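Local atomic coordinates of Mono(ADP-ribosyl)transferase SpvB (PDB entry 2GWM), a protein that transfers ADP-ribose from NAD+ to a protein arginine, probably of actin, which would block its polymerization and collapse the host cytoskeleton. Residues Lys3-Tyr11 / Tyr60-Leu71; Ser17-Gly25 / Ile104-Thr112. All blocks are in the same frame, centred on the assembly; numbering follows the deposited sequence.

Contact 1: residues Lys3-Tyr11 / Tyr60-Leu71; sequences KQIQALRYY and YINDIAEGLSSL
Tyr10 and Tyr60 meet at about a right angle, and the touching is done by a hydroxyl: Tyr60 OH arrives at the edge of the Tyr10 ring, in its plane, 3.2 Å from CE2. The hydroxyl of Tyr10 itself bonds to Thr36 in helix 30-39. One face of the Tyr60 ring carries Ile64 CD1, offset toward the rim and 3.7 Å above the plane. That same isoleucine reaches Tyr11 through CG2, which lies 3.8 Å from Tyr11 CB and approaches the ring obliquely. The amide of Gln4 is the other flat group at work. With the chain bent at chi2 (66°), its NE2 donates to Asp63 OD1 at 2.9 Å, nearly straight at 171°; the oxygen lies in the plane of the amide but is itself approached from above the carboxylate plane. The other carboxylate oxygen, OD2, is hydrogen-bonded to Tyr42, so Asp63 ties helix 50-69 to two different parts of the chain.

Helices 3-24 and 50-69, both in the N-terminal helical part of this ADP-ribosyltransferase domain, cross here nearly perpendicularly, their local axes 7.0 Å apart. Gly67 allows the close approach: with no side chain to hold the helices apart, its CA comes within 4.3 Å of Ile5 CA. Leu8 fills in beside it. Its CG stands anti to the backbone N (chi1 177°), and the two methyls divide the work, CD1 lying against Ile64 CG2 and CD2 against the backbone of Leu68 and against Leu71 CD1. In the loop residue Leu71, CD2 takes the press of Ile5 CD1 at 3.5 Å, tight for two methyls, while Ser70 OG donates to Gly67 O.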
ATOM      1  N   LYS A   3      13.361  16.674  -6.754  1.00 23.12           N
ATOM      2  CA  LYS A   3      14.003  15.374  -6.850  1.00 22.83           C
ATOM      3  C   LYS A   3      13.217  14.357  -6.000  1.00 21.17           C
ATOM      4  O   LYS A   3      13.273  13.163  -6.231  1.00 22.27           O
ATOM      5  CB  LYS A   3      15.431  15.429  -6.365  1.00 23.01           C
ATOM      6  CG  LYS A   3      16.295  16.415  -7.193  1.00 27.06           C
ATOM      7  CD  LYS A   3      16.428  15.985  -8.629  1.00 30.16           C
ATOM      8  CE  LYS A   3      17.618  16.724  -9.337  1.00 33.11           C
ATOM      9  NZ  LYS A   3      17.786  16.254 -10.731  1.00 38.50           N
ATOM     10  N   GLN A   4      12.489  14.829  -4.991  1.00 18.70           N
ATOM     11  CA  GLN A   4      11.679  13.926  -4.183  1.00 19.91           C
ATOM     12  C   GLN A   4      10.485  13.382  -4.957  1.00 19.55           C
ATOM     13  O   GLN A   4      10.186  12.179  -4.908  1.00 20.37           O
ATOM     14  CB  GLN A   4      11.277  14.648  -2.909  1.00 19.93           C
ATOM     15  CG  GLN A   4      12.436  14.858  -1.906  1.00 18.73           C
ATOM     16  CD  GLN A   4      13.513  15.790  -2.424  1.00 19.87           C
ATOM     17  OE1 GLN A   4      13.216  16.878  -2.908  1.00 21.00           O
ATOM     18  NE2 GLN A   4      14.764  15.370  -2.308  1.00 19.09           N
ATOM     19  N   ILE A   5       9.840  14.249  -5.706  1.00 20.71           N
ATOM     20  CA  ILE A   5       8.774  13.791  -6.623  1.00 20.93           C
ATOM     21  C   ILE A   5       9.329  12.842  -7.636  1.00 19.64           C
ATOM     22  O   ILE A   5       8.709  11.836  -7.969  1.00 20.47           O
ATOM     23  CB  ILE A   5       8.040  14.968  -7.239  1.00 21.35           C
ATOM     24  CG1 ILE A   5       7.133  15.606  -6.174  1.00 24.23           C
ATOM     25  CG2 ILE A   5       7.217  14.562  -8.478  1.00 24.24           C
ATOM     26  CD1 ILE A   5       5.917  14.911  -5.888  1.00 28.05           C
ATOM     27  N   GLN A   6      10.519  13.134  -8.177  1.00 19.48           N
ATOM     28  CA  GLN A   6      11.085  12.217  -9.142  1.00 20.81           C
ATOM     29  C   GLN A   6      11.372  10.844  -8.520  1.00 19.95           C
ATOM     30  O   GLN A   6      11.205   9.813  -9.181  1.00 21.06           O
ATOM     31  CB  GLN A   6      12.369  12.811  -9.726  1.00 21.75           C
ATOM     32  CG  GLN A   6      12.172  14.038 -10.564  1.00 24.50           C
ATOM     33  CD  GLN A   6      13.486  14.508 -11.166  1.00 30.93           C
ATOM     34  OE1 GLN A   6      14.097  13.788 -11.961  1.00 41.66           O
ATOM     35  NE2 GLN A   6      13.936  15.702 -10.790  1.00 37.81           N
ATOM     36  N   ALA A   7      11.804  10.827  -7.273  1.00 19.64           N
ATOM     37  CA  ALA A   7      11.985   9.548  -6.575  1.00 19.07           C
ATOM     38  C   ALA A   7      10.656   8.806  -6.401  1.00 19.78           C
ATOM     39  O   ALA A   7      10.618   7.627  -6.597  1.00 20.13           O
ATOM     40  CB  ALA A   7      12.683   9.730  -5.285  1.00 20.03           C
ATOM     41  N   LEU A   8       9.587   9.533  -6.076  1.00 18.70           N
ATOM     42  CA  LEU A   8       8.256   8.935  -5.999  1.00 19.11           C
ATOM     43  C   LEU A   8       7.796   8.381  -7.321  1.00 18.70           C
ATOM     44  O   LEU A   8       7.179   7.286  -7.394  1.00 19.05           O
ATOM     45  CB  LEU A   8       7.256   9.989  -5.487  1.00 19.79           C
ATOM     46  CG  LEU A   8       5.761   9.530  -5.404  1.00 20.27           C
ATOM     47  CD1 LEU A   8       5.640   8.343  -4.474  1.00 19.13           C
ATOM     48  CD2 LEU A   8       4.968  10.707  -4.902  1.00 20.25           C
ATOM     49  N   ARG A   9       8.059   9.084  -8.410  1.00 20.09           N
ATOM     50  CA  ARG A   9       7.764   8.535  -9.745  1.00 20.26           C
ATOM     51  C   ARG A   9       8.469   7.206  -9.955  1.00 19.83           C
ATOM     52  O   ARG A   9       7.875   6.246 -10.441  1.00 20.64           O
ATOM     53  CB  ARG A   9       8.172   9.523 -10.847  1.00 20.74           C
ATOM     54  CG  ARG A   9       7.343  10.812 -10.917  1.00 22.25           C
ATOM     55  CD  ARG A   9       7.804  11.725 -12.081  1.00 26.61           C
ATOM     56  NE  ARG A   9       6.938  12.880 -12.197  1.00 29.07           N
ATOM     57  CZ  ARG A   9       5.726  12.885 -12.767  1.00 34.33           C
ATOM     58  NH1 ARG A   9       5.208  11.798 -13.349  1.00 33.56           N
ATOM     59  NH2 ARG A   9       5.013  14.015 -12.764  1.00 40.02           N
ATOM     60  N   TYR A  10       9.742   7.127  -9.563  1.00 20.39           N
ATOM     61  CA  TYR A  10      10.499   5.889  -9.710  1.00 20.19           C
ATOM     62  C   TYR A  10       9.935   4.774  -8.839  1.00 19.99           C
ATOM     63  O   TYR A  10       9.833   3.641  -9.269  1.00 20.32           O
ATOM     64  CB  TYR A  10      11.965   6.159  -9.344  1.00 20.97           C
ATOM     65  CG  TYR A  10      12.814   4.947  -9.491  1.00 20.92           C
ATOM     66  CD1 TYR A  10      13.413   4.642 -10.684  1.00 24.04           C
ATOM     67  CD2 TYR A  10      13.026   4.095  -8.414  1.00 19.62           C
ATOM     68  CE1 TYR A  10      14.177   3.515 -10.810  1.00 24.02           C
ATOM     69  CE2 TYR A  10      13.763   2.949  -8.531  1.00 20.52           C
ATOM     70  CZ  TYR A  10      14.386   2.678  -9.719  1.00 24.63           C
ATOM     71  OH  TYR A  10      15.206   1.570  -9.887  1.00 26.66           O
ATOM     72  N   TYR A  11       9.593   5.082  -7.595  1.00 18.86           N
ATOM     73  CA  TYR A  11       8.884   4.173  -6.703  1.00 19.25           C
ATOM     74  C   TYR A  11       7.681   3.570  -7.437  1.00 19.53           C
ATOM     75  O   TYR A  11       7.492   2.367  -7.438  1.00 19.96           O
ATOM     76  CB  TYR A  11       8.396   4.942  -5.454  1.00 19.30           C
ATOM     77  CG  TYR A  11       7.482   4.062  -4.657  1.00 20.35           C
ATOM     78  CD1 TYR A  11       7.977   3.185  -3.715  1.00 20.85           C
ATOM     79  CD2 TYR A  11       6.121   4.083  -4.878  1.00 21.91           C
ATOM     80  CE1 TYR A  11       7.108   2.322  -3.019  1.00 21.60           C
ATOM     81  CE2 TYR A  11       5.267   3.201  -4.191  1.00 21.86           C
ATOM     82  CZ  TYR A  11       5.760   2.330  -3.292  1.00 23.14           C
ATOM     83  OH  TYR A  11       4.880   1.464  -2.638  1.00 23.94           O
ATOM     84  N   TYR A  60      16.801   7.390   0.249  1.00 18.67           N
ATOM     85  CA  TYR A  60      15.962   7.052  -0.888  1.00 18.46           C
ATOM     86  C   TYR A  60      14.470   6.936  -0.462  1.00 19.77           C
ATOM     87  O   TYR A  60      13.600   7.554  -1.036  1.00 20.08           O
ATOM     88  CB  TYR A  60      16.512   5.742  -1.404  1.00 19.54           C
ATOM     89  CG  TYR A  60      15.715   5.040  -2.493  1.00 18.64           C
ATOM     90  CD1 TYR A  60      15.116   5.726  -3.543  1.00 21.06           C
ATOM     91  CD2 TYR A  60      15.511   3.680  -2.392  1.00 22.43           C
ATOM     92  CE1 TYR A  60      14.379   5.045  -4.510  1.00 21.87           C
ATOM     93  CE2 TYR A  60      14.774   2.984  -3.346  1.00 23.94           C
ATOM     94  CZ  TYR A  60      14.217   3.680  -4.399  1.00 22.02           C
ATOM     95  OH  TYR A  60      13.486   2.976  -5.318  1.00 22.32           O
ATOM     96  N   ILE A  61      14.229   6.169   0.585  1.00 19.11           N
ATOM     97  CA  ILE A  61      12.872   6.014   1.128  1.00 18.68           C
ATOM     98  C   ILE A  61      12.344   7.371   1.561  1.00 19.21           C
ATOM     99  O   ILE A  61      11.187   7.733   1.301  1.00 18.29           O
ATOM    100  CB  ILE A  61      12.886   5.020   2.309  1.00 20.04           C
ATOM    101  CG1 ILE A  61      13.139   3.651   1.684  1.00 24.17           C
ATOM    102  CG2 ILE A  61      11.555   4.992   2.993  1.00 23.12           C
ATOM    103  CD1 ILE A  61      13.578   2.673   2.652  1.00 28.28           C
ATOM    104  N   ASN A  62      13.164   8.143   2.272  1.00 19.00           N
ATOM    105  CA  ASN A  62      12.715   9.430   2.738  1.00 18.01           C
ATOM    106  C   ASN A  62      12.438  10.349   1.577  1.00 18.17           C
ATOM    107  O   ASN A  62      11.579  11.221   1.694  1.00 18.17           O
ATOM    108  CB  ASN A  62      13.764  10.029   3.664  1.00 17.66           C
ATOM    109  CG  ASN A  62      13.865   9.296   5.001  1.00 16.83           C
ATOM    110  OD1 ASN A  62      12.874   8.690   5.431  1.00 21.68           O
ATOM    111  ND2 ASN A  62      14.980   9.422   5.699  1.00 17.87           N
ATOM    112  N   ASP A  63      13.201  10.236   0.476  1.00 18.70           N
ATOM    113  CA  ASP A  63      12.901  11.079  -0.663  1.00 17.97           C
ATOM    114  C   ASP A  63      11.495  10.732  -1.184  1.00 18.77           C
ATOM    115  O   ASP A  63      10.777  11.607  -1.565  1.00 18.79           O
ATOM    116  CB  ASP A  63      13.920  10.855  -1.778  1.00 19.10           C
ATOM    117  CG  ASP A  63      15.131  11.790  -1.668  1.00 18.31           C
ATOM    118  OD1 ASP A  63      15.048  12.820  -1.015  1.00 18.79           O
ATOM    119  OD2 ASP A  63      16.163  11.445  -2.317  1.00 19.42           O
ATOM    120  N   ILE A  64      11.230   9.447  -1.372  1.00 19.18           N
ATOM    121  CA  ILE A  64       9.926   9.023  -1.870  1.00 18.94           C
ATOM    122  C   ILE A  64       8.813   9.505  -0.937  1.00 18.20           C
ATOM    123  O   ILE A  64       7.813  10.066  -1.435  1.00 19.27           O
ATOM    124  CB  ILE A  64       9.876   7.469  -1.936  1.00 18.63           C
ATOM    125  CG1 ILE A  64      10.875   6.913  -2.977  1.00 20.52           C
ATOM    126  CG2 ILE A  64       8.446   7.061  -2.262  1.00 19.66           C
ATOM    127  CD1 ILE A  64      11.137   5.476  -2.784  1.00 20.70           C
ATOM    128  N   ALA A  65       8.987   9.360   0.382  1.00 18.38           N
ATOM    129  CA  ALA A  65       7.970   9.760   1.341  1.00 18.99           C
ATOM    130  C   ALA A  65       7.748  11.260   1.288  1.00 18.96           C
ATOM    131  O   ALA A  65       6.633  11.766   1.447  1.00 20.23           O
ATOM    132  CB  ALA A  65       8.310   9.292   2.694  1.00 19.78           C
ATOM    133  N   GLU A  66       8.850  12.037   1.180  1.00 18.52           N
ATOM    134  CA  GLU A  66       8.718  13.490   1.134  1.00 18.40           C
ATOM    135  C   GLU A  66       8.040  13.907  -0.170  1.00 18.54           C
ATOM    136  O   GLU A  66       7.205  14.821  -0.134  1.00 19.07           O
ATOM    137  CB  GLU A  66      10.075  14.146   1.275  1.00 19.78           C
ATOM    138  CG  GLU A  66      10.049  15.639   1.037  1.00 20.02           C
ATOM    139  CD  GLU A  66       9.219  16.417   1.988  1.00 23.90           C
ATOM    140  OE1 GLU A  66       9.001  15.896   3.115  1.00 27.97           O
ATOM    141  OE2 GLU A  66       8.773  17.541   1.578  1.00 28.64           O
ATOM    142  N   GLY A  67       8.389  13.283  -1.302  1.00 18.48           N
ATOM    143  CA  GLY A  67       7.681  13.585  -2.515  1.00 18.93           C
ATOM    144  C   GLY A  67       6.182  13.356  -2.329  1.00 19.46           C
ATOM    145  O   GLY A  67       5.362  14.147  -2.712  1.00 19.65           O
ATOM    146  N   LEU A  68       5.850  12.235  -1.722  1.00 17.98           N
ATOM    147  CA  LEU A  68       4.457  11.916  -1.499  1.00 19.51           C
ATOM    148  C   LEU A  68       3.783  12.958  -0.648  1.00 19.54           C
ATOM    149  O   LEU A  68       2.687  13.437  -0.971  1.00 20.63           O
ATOM    150  CB  LEU A  68       4.368  10.572  -0.822  1.00 18.70           C
ATOM    151  CG  LEU A  68       2.977  10.013  -0.540  1.00 18.37           C
ATOM    152  CD1 LEU A  68       2.186   9.792  -1.755  1.00 20.49           C
ATOM    153  CD2 LEU A  68       3.086   8.726   0.227  1.00 18.79           C
ATOM    154  N   SER A  69       4.407  13.274   0.493  1.00 21.17           N
ATOM    155  CA  SER A  69       3.848  14.245   1.421  1.00 21.61           C
ATOM    156  C   SER A  69       3.577  15.601   0.740  1.00 21.54           C
ATOM    157  O   SER A  69       2.654  16.329   1.114  1.00 22.85           O
ATOM    158  CB  SER A  69       4.739  14.360   2.631  1.00 22.37           C
ATOM    159  OG  SER A  69       4.293  15.294   3.596  1.00 27.59           O
ATOM    160  N   SER A  70       4.364  15.957  -0.275  1.00 21.60           N
ATOM    161  CA  SER A  70       4.271  17.270  -0.888  1.00 21.63           C
ATOM    162  C   SER A  70       3.131  17.379  -1.871  1.00 21.83           C
ATOM    163  O   SER A  70       2.800  18.474  -2.328  1.00 22.92           O
ATOM    164  CB  SER A  70       5.590  17.602  -1.573  1.00 21.12           C
ATOM    165  OG  SER A  70       5.730  16.861  -2.771  1.00 22.15           O
ATOM    166  N   LEU A  71       2.473  16.253  -2.148  1.00 22.62           N
ATOM    167  CA  LEU A  71       1.348  16.263  -3.038  1.00 22.45           C
ATOM    168  C   LEU A  71       0.117  16.811  -2.336  1.00 23.75           C
ATOM    169  O   LEU A  71       0.021  16.816  -1.105  1.00 22.77           O
ATOM    170  CB  LEU A  71       1.063  14.845  -3.542  1.00 23.26           C
ATOM    171  CG  LEU A  71       2.133  14.178  -4.414  1.00 23.81           C
ATOM    172  CD1 LEU A  71       1.755  12.787  -4.876  1.00 21.98           C
ATOM    173  CD2 LEU A  71       2.473  15.005  -5.612  1.00 26.31           C
TER

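Contact 2: residues Ser17-Gly25 / Ile104-Thr112; sequences SVINKYLRG and IIDKAFMST
The turn that carries the chain from strand 103-106 into strand 110-112, where the predicted active-site Ser111 sits, rests here on the last turns of helix 3-24. An Asx turn shapes it: Asp106 OD1 accepts from Ala108 N at 3.0 Å, on the anti side and somewhat out of the carboxylate plane. Ala108 then points its CB at the helix, into a notch between Asn20 and Arg24. Its methyl lies 3.7 Å from Asn20 CB and 3.6 Å from Arg24 NH2, meeting the guanidinium obliquely.

Arg24 runs extended from CG to NE (chi3 -168°), which carries its guanidinium past the methyl toward Asp106. The two charged groups do not touch; Arg24 NE and Asp106 OD1 are 4.8 Å apart, and water joins them. Water 2, in the guanidinium plane, accepts from Arg24 NE at 2.8 Å and donates to Asp106 OD1. Water 1 donates to both Asp106 OD2 and Phe109 O, with only a weak bond from Arg24 NH2. The carboxylate of Asp106 thus both holds the turn and reaches the helix through water.

Deeper in, the Phe109 ring is met by Ile19 CG2 near its edge and by Leu23 CD1 obliquely, each 4.0 Å from Phe109 CD2. Leu23 CB also lies against Lys107 O. The helix closes just beyond, with Gly25 at positive phi in a Schellman motif. Ser111 is hydrogen-bonded through OG to Glu148 and through its carbonyl oxygen to Arg81, joining the three predicted catalytic residues in the R-S-E arrangement of the cholera-toxin-like class of ADP-ribosyltransferases.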
ATOM      1  N   SER A  17       8.842  -2.481  -5.950  1.00 24.29           N
ATOM      2  CA  SER A  17       9.038  -3.923  -6.090  1.00 25.74           C
ATOM      3  C   SER A  17      10.189  -4.372  -5.170  1.00 26.37           C
ATOM      4  O   SER A  17      10.352  -5.566  -4.901  1.00 29.16           O
ATOM      5  CB  SER A  17       9.258  -4.286  -7.580  1.00 27.24           C
ATOM      6  OG  SER A  17      10.475  -3.776  -8.094  1.00 30.15           O
ATOM      7  N   VAL A  18      10.982  -3.417  -4.697  1.00 24.07           N
ATOM      8  CA  VAL A  18      12.103  -3.691  -3.813  1.00 25.03           C
ATOM      9  C   VAL A  18      11.873  -3.113  -2.405  1.00 22.52           C
ATOM     10  O   VAL A  18      12.133  -3.762  -1.374  1.00 22.89           O
ATOM     11  CB  VAL A  18      13.375  -3.070  -4.412  1.00 25.41           C
ATOM     12  CG1 VAL A  18      14.512  -3.023  -3.424  1.00 28.17           C
ATOM     13  CG2 VAL A  18      13.778  -3.851  -5.667  1.00 28.28           C
ATOM     14  N   ILE A  19      11.436  -1.865  -2.352  1.00 22.53           N
ATOM     15  CA  ILE A  19      11.353  -1.110  -1.119  1.00 22.90           C
ATOM     16  C   ILE A  19      10.409  -1.667  -0.062  1.00 21.79           C
ATOM     17  O   ILE A  19      10.710  -1.611   1.129  1.00 23.20           O
ATOM     18  CB  ILE A  19      10.836   0.322  -1.426  1.00 24.50           C
ATOM     19  CG1 ILE A  19      11.990   1.160  -1.914  1.00 30.39           C
ATOM     20  CG2 ILE A  19      10.209   0.960  -0.182  1.00 28.47           C
ATOM     21  CD1 ILE A  19      12.828   1.712  -0.802  1.00 37.40           C
ATOM     22  N   ASN A  20       9.252  -2.149  -0.488  1.00 22.31           N
ATOM     23  CA  ASN A  20       8.273  -2.577   0.488  1.00 21.77           C
ATOM     24  C   ASN A  20       8.669  -3.862   1.166  1.00 20.70           C
ATOM     25  O   ASN A  20       8.552  -3.988   2.373  1.00 21.88           O
ATOM     26  CB  ASN A  20       6.891  -2.645  -0.175  1.00 22.25           C
ATOM     27  CG  ASN A  20       6.382  -1.249  -0.633  1.00 21.76           C
ATOM     28  OD1 ASN A  20       5.752  -1.081  -1.720  1.00 28.78           O
ATOM     29  ND2 ASN A  20       6.628  -0.261   0.194  1.00 20.25           N
ATOM     30  N   LYS A  21       9.262  -4.788   0.412  1.00 20.58           N
ATOM     31  CA  LYS A  21       9.841  -5.977   1.052  1.00 21.23           C
ATOM     32  C   LYS A  21      10.944  -5.594   2.024  1.00 20.47           C
ATOM     33  O   LYS A  21      11.049  -6.123   3.120  1.00 20.77           O
ATOM     34  CB  LYS A  21      10.359  -6.962   0.009  1.00 21.11           C
ATOM     35  CG  LYS A  21       9.270  -7.627  -0.776  1.00 22.57           C
ATOM     36  CD  LYS A  21       9.828  -8.558  -1.871  1.00 23.83           C
ATOM     37  CE  LYS A  21       8.732  -9.417  -2.449  1.00 28.79           C
ATOM     38  NZ  LYS A  21       9.240 -10.500  -3.380  1.00 32.70           N
ATOM     39  N   TYR A  22      11.796  -4.670   1.622  1.00 20.45           N
ATOM     40  CA  TYR A  22      12.862  -4.161   2.498  1.00 20.34           C
ATOM     41  C   TYR A  22      12.306  -3.615   3.823  1.00 19.75           C
ATOM     42  O   TYR A  22      12.749  -3.991   4.926  1.00 21.31           O
ATOM     43  CB  TYR A  22      13.639  -3.063   1.762  1.00 19.74           C
ATOM     44  CG  TYR A  22      14.763  -2.433   2.581  1.00 19.98           C
ATOM     45  CD1 TYR A  22      15.980  -3.085   2.763  1.00 19.83           C
ATOM     46  CD2 TYR A  22      14.596  -1.193   3.149  1.00 19.23           C
ATOM     47  CE1 TYR A  22      16.973  -2.531   3.479  1.00 19.90           C
ATOM     48  CE2 TYR A  22      15.615  -0.589   3.901  1.00 20.49           C
ATOM     49  CZ  TYR A  22      16.809  -1.286   4.064  1.00 20.20           C
ATOM     50  OH  TYR A  22      17.880  -0.744   4.735  1.00 22.14           O
ATOM     51  N   LEU A  23      11.295  -2.762   3.685  1.00 20.86           N
ATOM     52  CA  LEU A  23      10.703  -2.093   4.858  1.00 21.64           C
ATOM     53  C   LEU A  23      10.028  -3.104   5.740  1.00 23.35           C
ATOM     54  O   LEU A  23      10.072  -2.966   6.948  1.00 23.40           O
ATOM     55  CB  LEU A  23       9.708  -1.013   4.436  1.00 21.91           C
ATOM     56  CG  LEU A  23      10.340   0.296   3.921  1.00 22.17           C
ATOM     57  CD1 LEU A  23       9.359   1.143   3.179  1.00 22.69           C
ATOM     58  CD2 LEU A  23      10.963   1.083   5.058  1.00 22.32           C
ATOM     59  N   ARG A  24       9.436  -4.132   5.158  1.00 23.57           N
ATOM     60  CA  ARG A  24       8.753  -5.141   6.016  1.00 25.31           C
ATOM     61  C   ARG A  24       9.686  -6.044   6.770  1.00 26.22           C
ATOM     62  O   ARG A  24       9.233  -6.796   7.640  1.00 27.95           O
ATOM     63  CB  ARG A  24       7.860  -6.002   5.160  1.00 24.83           C
ATOM     64  CG  ARG A  24       6.663  -5.290   4.670  1.00 27.17           C
ATOM     65  CD  ARG A  24       5.902  -6.188   3.735  1.00 29.99           C
ATOM     66  NE  ARG A  24       4.900  -5.404   3.027  1.00 33.78           N
ATOM     67  CZ  ARG A  24       4.774  -5.309   1.716  1.00 34.03           C
ATOM     68  NH1 ARG A  24       5.558  -5.988   0.890  1.00 36.54           N
ATOM     69  NH2 ARG A  24       3.812  -4.531   1.225  1.00 35.24           N
ATOM     70  N   GLY A  25      10.987  -5.966   6.463  1.00 27.24           N
ATOM     71  CA  GLY A  25      11.973  -6.864   7.033  1.00 28.94           C
ATOM     72  C   GLY A  25      11.920  -8.228   6.384  1.00 29.44           C
ATOM     73  O   GLY A  25      12.436  -9.196   6.938  1.00 30.66           O
ATOM     74  N   ILE A 104      -3.055  -2.535  13.761  1.00 23.90           N
ATOM     75  CA  ILE A 104      -1.972  -3.058  12.904  1.00 25.03           C
ATOM     76  C   ILE A 104      -1.154  -1.895  12.349  1.00 24.72           C
ATOM     77  O   ILE A 104      -1.679  -0.808  12.186  1.00 24.38           O
ATOM     78  CB  ILE A 104      -2.517  -3.898  11.774  1.00 26.65           C
ATOM     79  CG1 ILE A 104      -3.327  -5.042  12.399  1.00 27.36           C
ATOM     80  CG2 ILE A 104      -1.381  -4.464  10.865  1.00 30.31           C
ATOM     81  CD1 ILE A 104      -4.034  -5.838  11.425  1.00 31.67           C
ATOM     82  N   ILE A 105       0.147  -2.118  12.216  1.00 24.05           N
ATOM     83  CA  ILE A 105       1.040  -1.135  11.604  1.00 24.28           C
ATOM     84  C   ILE A 105       1.504  -1.755  10.296  1.00 25.19           C
ATOM     85  O   ILE A 105       2.051  -2.858  10.289  1.00 27.77           O
ATOM     86  CB  ILE A 105       2.260  -0.848  12.466  1.00 24.02           C
ATOM     87  CG1 ILE A 105       1.810  -0.291  13.808  1.00 26.14           C
ATOM     88  CG2 ILE A 105       3.161   0.145  11.760  1.00 24.16           C
ATOM     89  CD1 ILE A 105       2.837   0.008  14.743  1.00 28.39           C
ATOM     90  N   ASP A 106       1.243  -1.056   9.217  1.00 22.02           N
ATOM     91  CA  ASP A 106       1.781  -1.412   7.905  1.00 22.32           C
ATOM     92  C   ASP A 106       3.154  -0.774   7.742  1.00 21.17           C
ATOM     93  O   ASP A 106       3.258   0.439   7.634  1.00 22.99           O
ATOM     94  CB  ASP A 106       0.860  -0.971   6.766  1.00 22.13           C
ATOM     95  CG  ASP A 106       1.261  -1.581   5.407  1.00 25.25           C
ATOM     96  OD1 ASP A 106       2.460  -1.857   5.223  1.00 29.43           O
ATOM     97  OD2 ASP A 106       0.395  -1.804   4.532  1.00 32.22           O
ATOM     98  N   LYS A 107       4.183  -1.605   7.709  1.00 21.08           N
ATOM     99  CA  LYS A 107       5.554  -1.088   7.630  1.00 22.07           C
ATOM    100  C   LYS A 107       5.994  -0.537   6.284  1.00 21.52           C
ATOM    101  O   LYS A 107       6.983   0.163   6.207  1.00 22.10           O
ATOM    102  CB  LYS A 107       6.523  -2.167   8.059  1.00 21.58           C
ATOM    103  CG  LYS A 107       6.357  -2.486   9.565  1.00 26.62           C
ATOM    104  CD  LYS A 107       7.437  -3.428  10.013  1.00 31.18           C
ATOM    105  CE  LYS A 107       7.160  -3.941  11.418  1.00 36.27           C
ATOM    106  NZ  LYS A 107       7.408  -2.926  12.537  1.00 42.33           N
ATOM    107  N   ALA A 108       5.292  -0.899   5.256  1.00 21.26           N
ATOM    108  CA  ALA A 108       5.598  -0.551   3.896  1.00 21.75           C
ATOM    109  C   ALA A 108       4.790   0.694   3.483  1.00 20.24           C
ATOM    110  O   ALA A 108       3.837   1.106   4.158  1.00 21.18           O
ATOM    111  CB  ALA A 108       5.235  -1.734   2.990  1.00 23.81           C
ATOM    112  N   PHE A 109       5.080   1.217   2.291  1.00 19.53           N
ATOM    113  CA  PHE A 109       4.154   2.143   1.657  1.00 20.26           C
ATOM    114  C   PHE A 109       2.854   1.352   1.431  1.00 22.12           C
ATOM    115  O   PHE A 109       2.908   0.169   1.110  1.00 23.84           O
ATOM    116  CB  PHE A 109       4.718   2.660   0.369  1.00 20.44           C
ATOM    117  CG  PHE A 109       5.830   3.671   0.526  1.00 19.59           C
ATOM    118  CD1 PHE A 109       5.549   5.007   0.519  1.00 20.69           C
ATOM    119  CD2 PHE A 109       7.125   3.282   0.707  1.00 19.95           C
ATOM    120  CE1 PHE A 109       6.558   5.939   0.627  1.00 21.46           C
ATOM    121  CE2 PHE A 109       8.142   4.210   0.848  1.00 19.84           C
ATOM    122  CZ  PHE A 109       7.841   5.508   0.868  1.00 21.39           C
ATOM    123  N   MET A 110       1.740   2.001   1.618  1.00 21.74           N
ATOM    124  CA  MET A 110       0.414   1.329   1.518  1.00 22.67           C
ATOM    125  C   MET A 110      -0.364   1.921   0.347  1.00 21.45           C
ATOM    126  O   MET A 110      -0.672   3.091   0.339  1.00 20.91           O
ATOM    127  CB  MET A 110      -0.375   1.438   2.813  1.00 23.34           C
ATOM    128  CG  MET A 110      -1.691   0.611   2.756  1.00 25.06           C
ATOM    129  SD  MET A 110      -2.623   0.840   4.290  1.00 28.75           S
ATOM    130  CE  MET A 110      -3.369   2.403   4.111  1.00 26.96           C
ATOM    131  N   SER A 111      -0.621   1.105  -0.679  1.00 21.43           N
ATOM    132  CA  SER A 111      -1.344   1.543  -1.848  1.00 21.87           C
ATOM    133  C   SER A 111      -2.836   1.200  -1.739  1.00 20.73           C
ATOM    134  O   SER A 111      -3.181   0.087  -1.353  1.00 22.55           O
ATOM    135  CB  SER A 111      -0.783   0.841  -3.071  1.00 22.65           C
ATOM    136  OG  SER A 111      -1.478   1.205  -4.221  1.00 25.16           O
ATOM    137  N   THR A 112      -3.660   2.157  -2.095  1.00 19.78           N
ATOM    138  CA  THR A 112      -5.127   2.033  -2.007  1.00 20.75           C
ATOM    139  C   THR A 112      -5.740   2.774  -3.205  1.00 20.77           C
ATOM    140  O   THR A 112      -5.048   3.488  -3.902  1.00 21.31           O
ATOM    141  CB  THR A 112      -5.689   2.671  -0.719  1.00 21.69           C
ATOM    142  OG1 THR A 112      -5.607   4.102  -0.773  1.00 21.75           O
ATOM    143  CG2 THR A 112      -5.022   2.140   0.507  1.00 22.07           C
TER
HETATM  144  O   HOH W   1       1.614  -2.033   2.254  1.00 37.34           O
HETATM  145  O   HOH W   2       2.714  -4.457   4.515  1.00 37.42           O

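How the contacts relate
Contacts 1 and 2 lie 15 Å apart, centre to centre, and use opposite ends of one helix, 3-24. Along the chain their segments alternate: 3-11, 17-25, 60-71, 104-112. Contact 1 joins helix 3-24 to helix 50-69 within the helical part, whereas contact 2 joins it to the connection between the two beta sheets. They meet directly: the Tyr11 hydroxyl probably hydrogen-bonds with the side-chain amide of Asn20, and Ile19 CD1 packs on Ile61 CG1 and Tyr60 CE2. Tyr11 OH also lies 3.2 Å from Phe109 CB. Through Tyr11, the helix pair of contact 1 reaches the turn that leads to the predicted active-site Ser111.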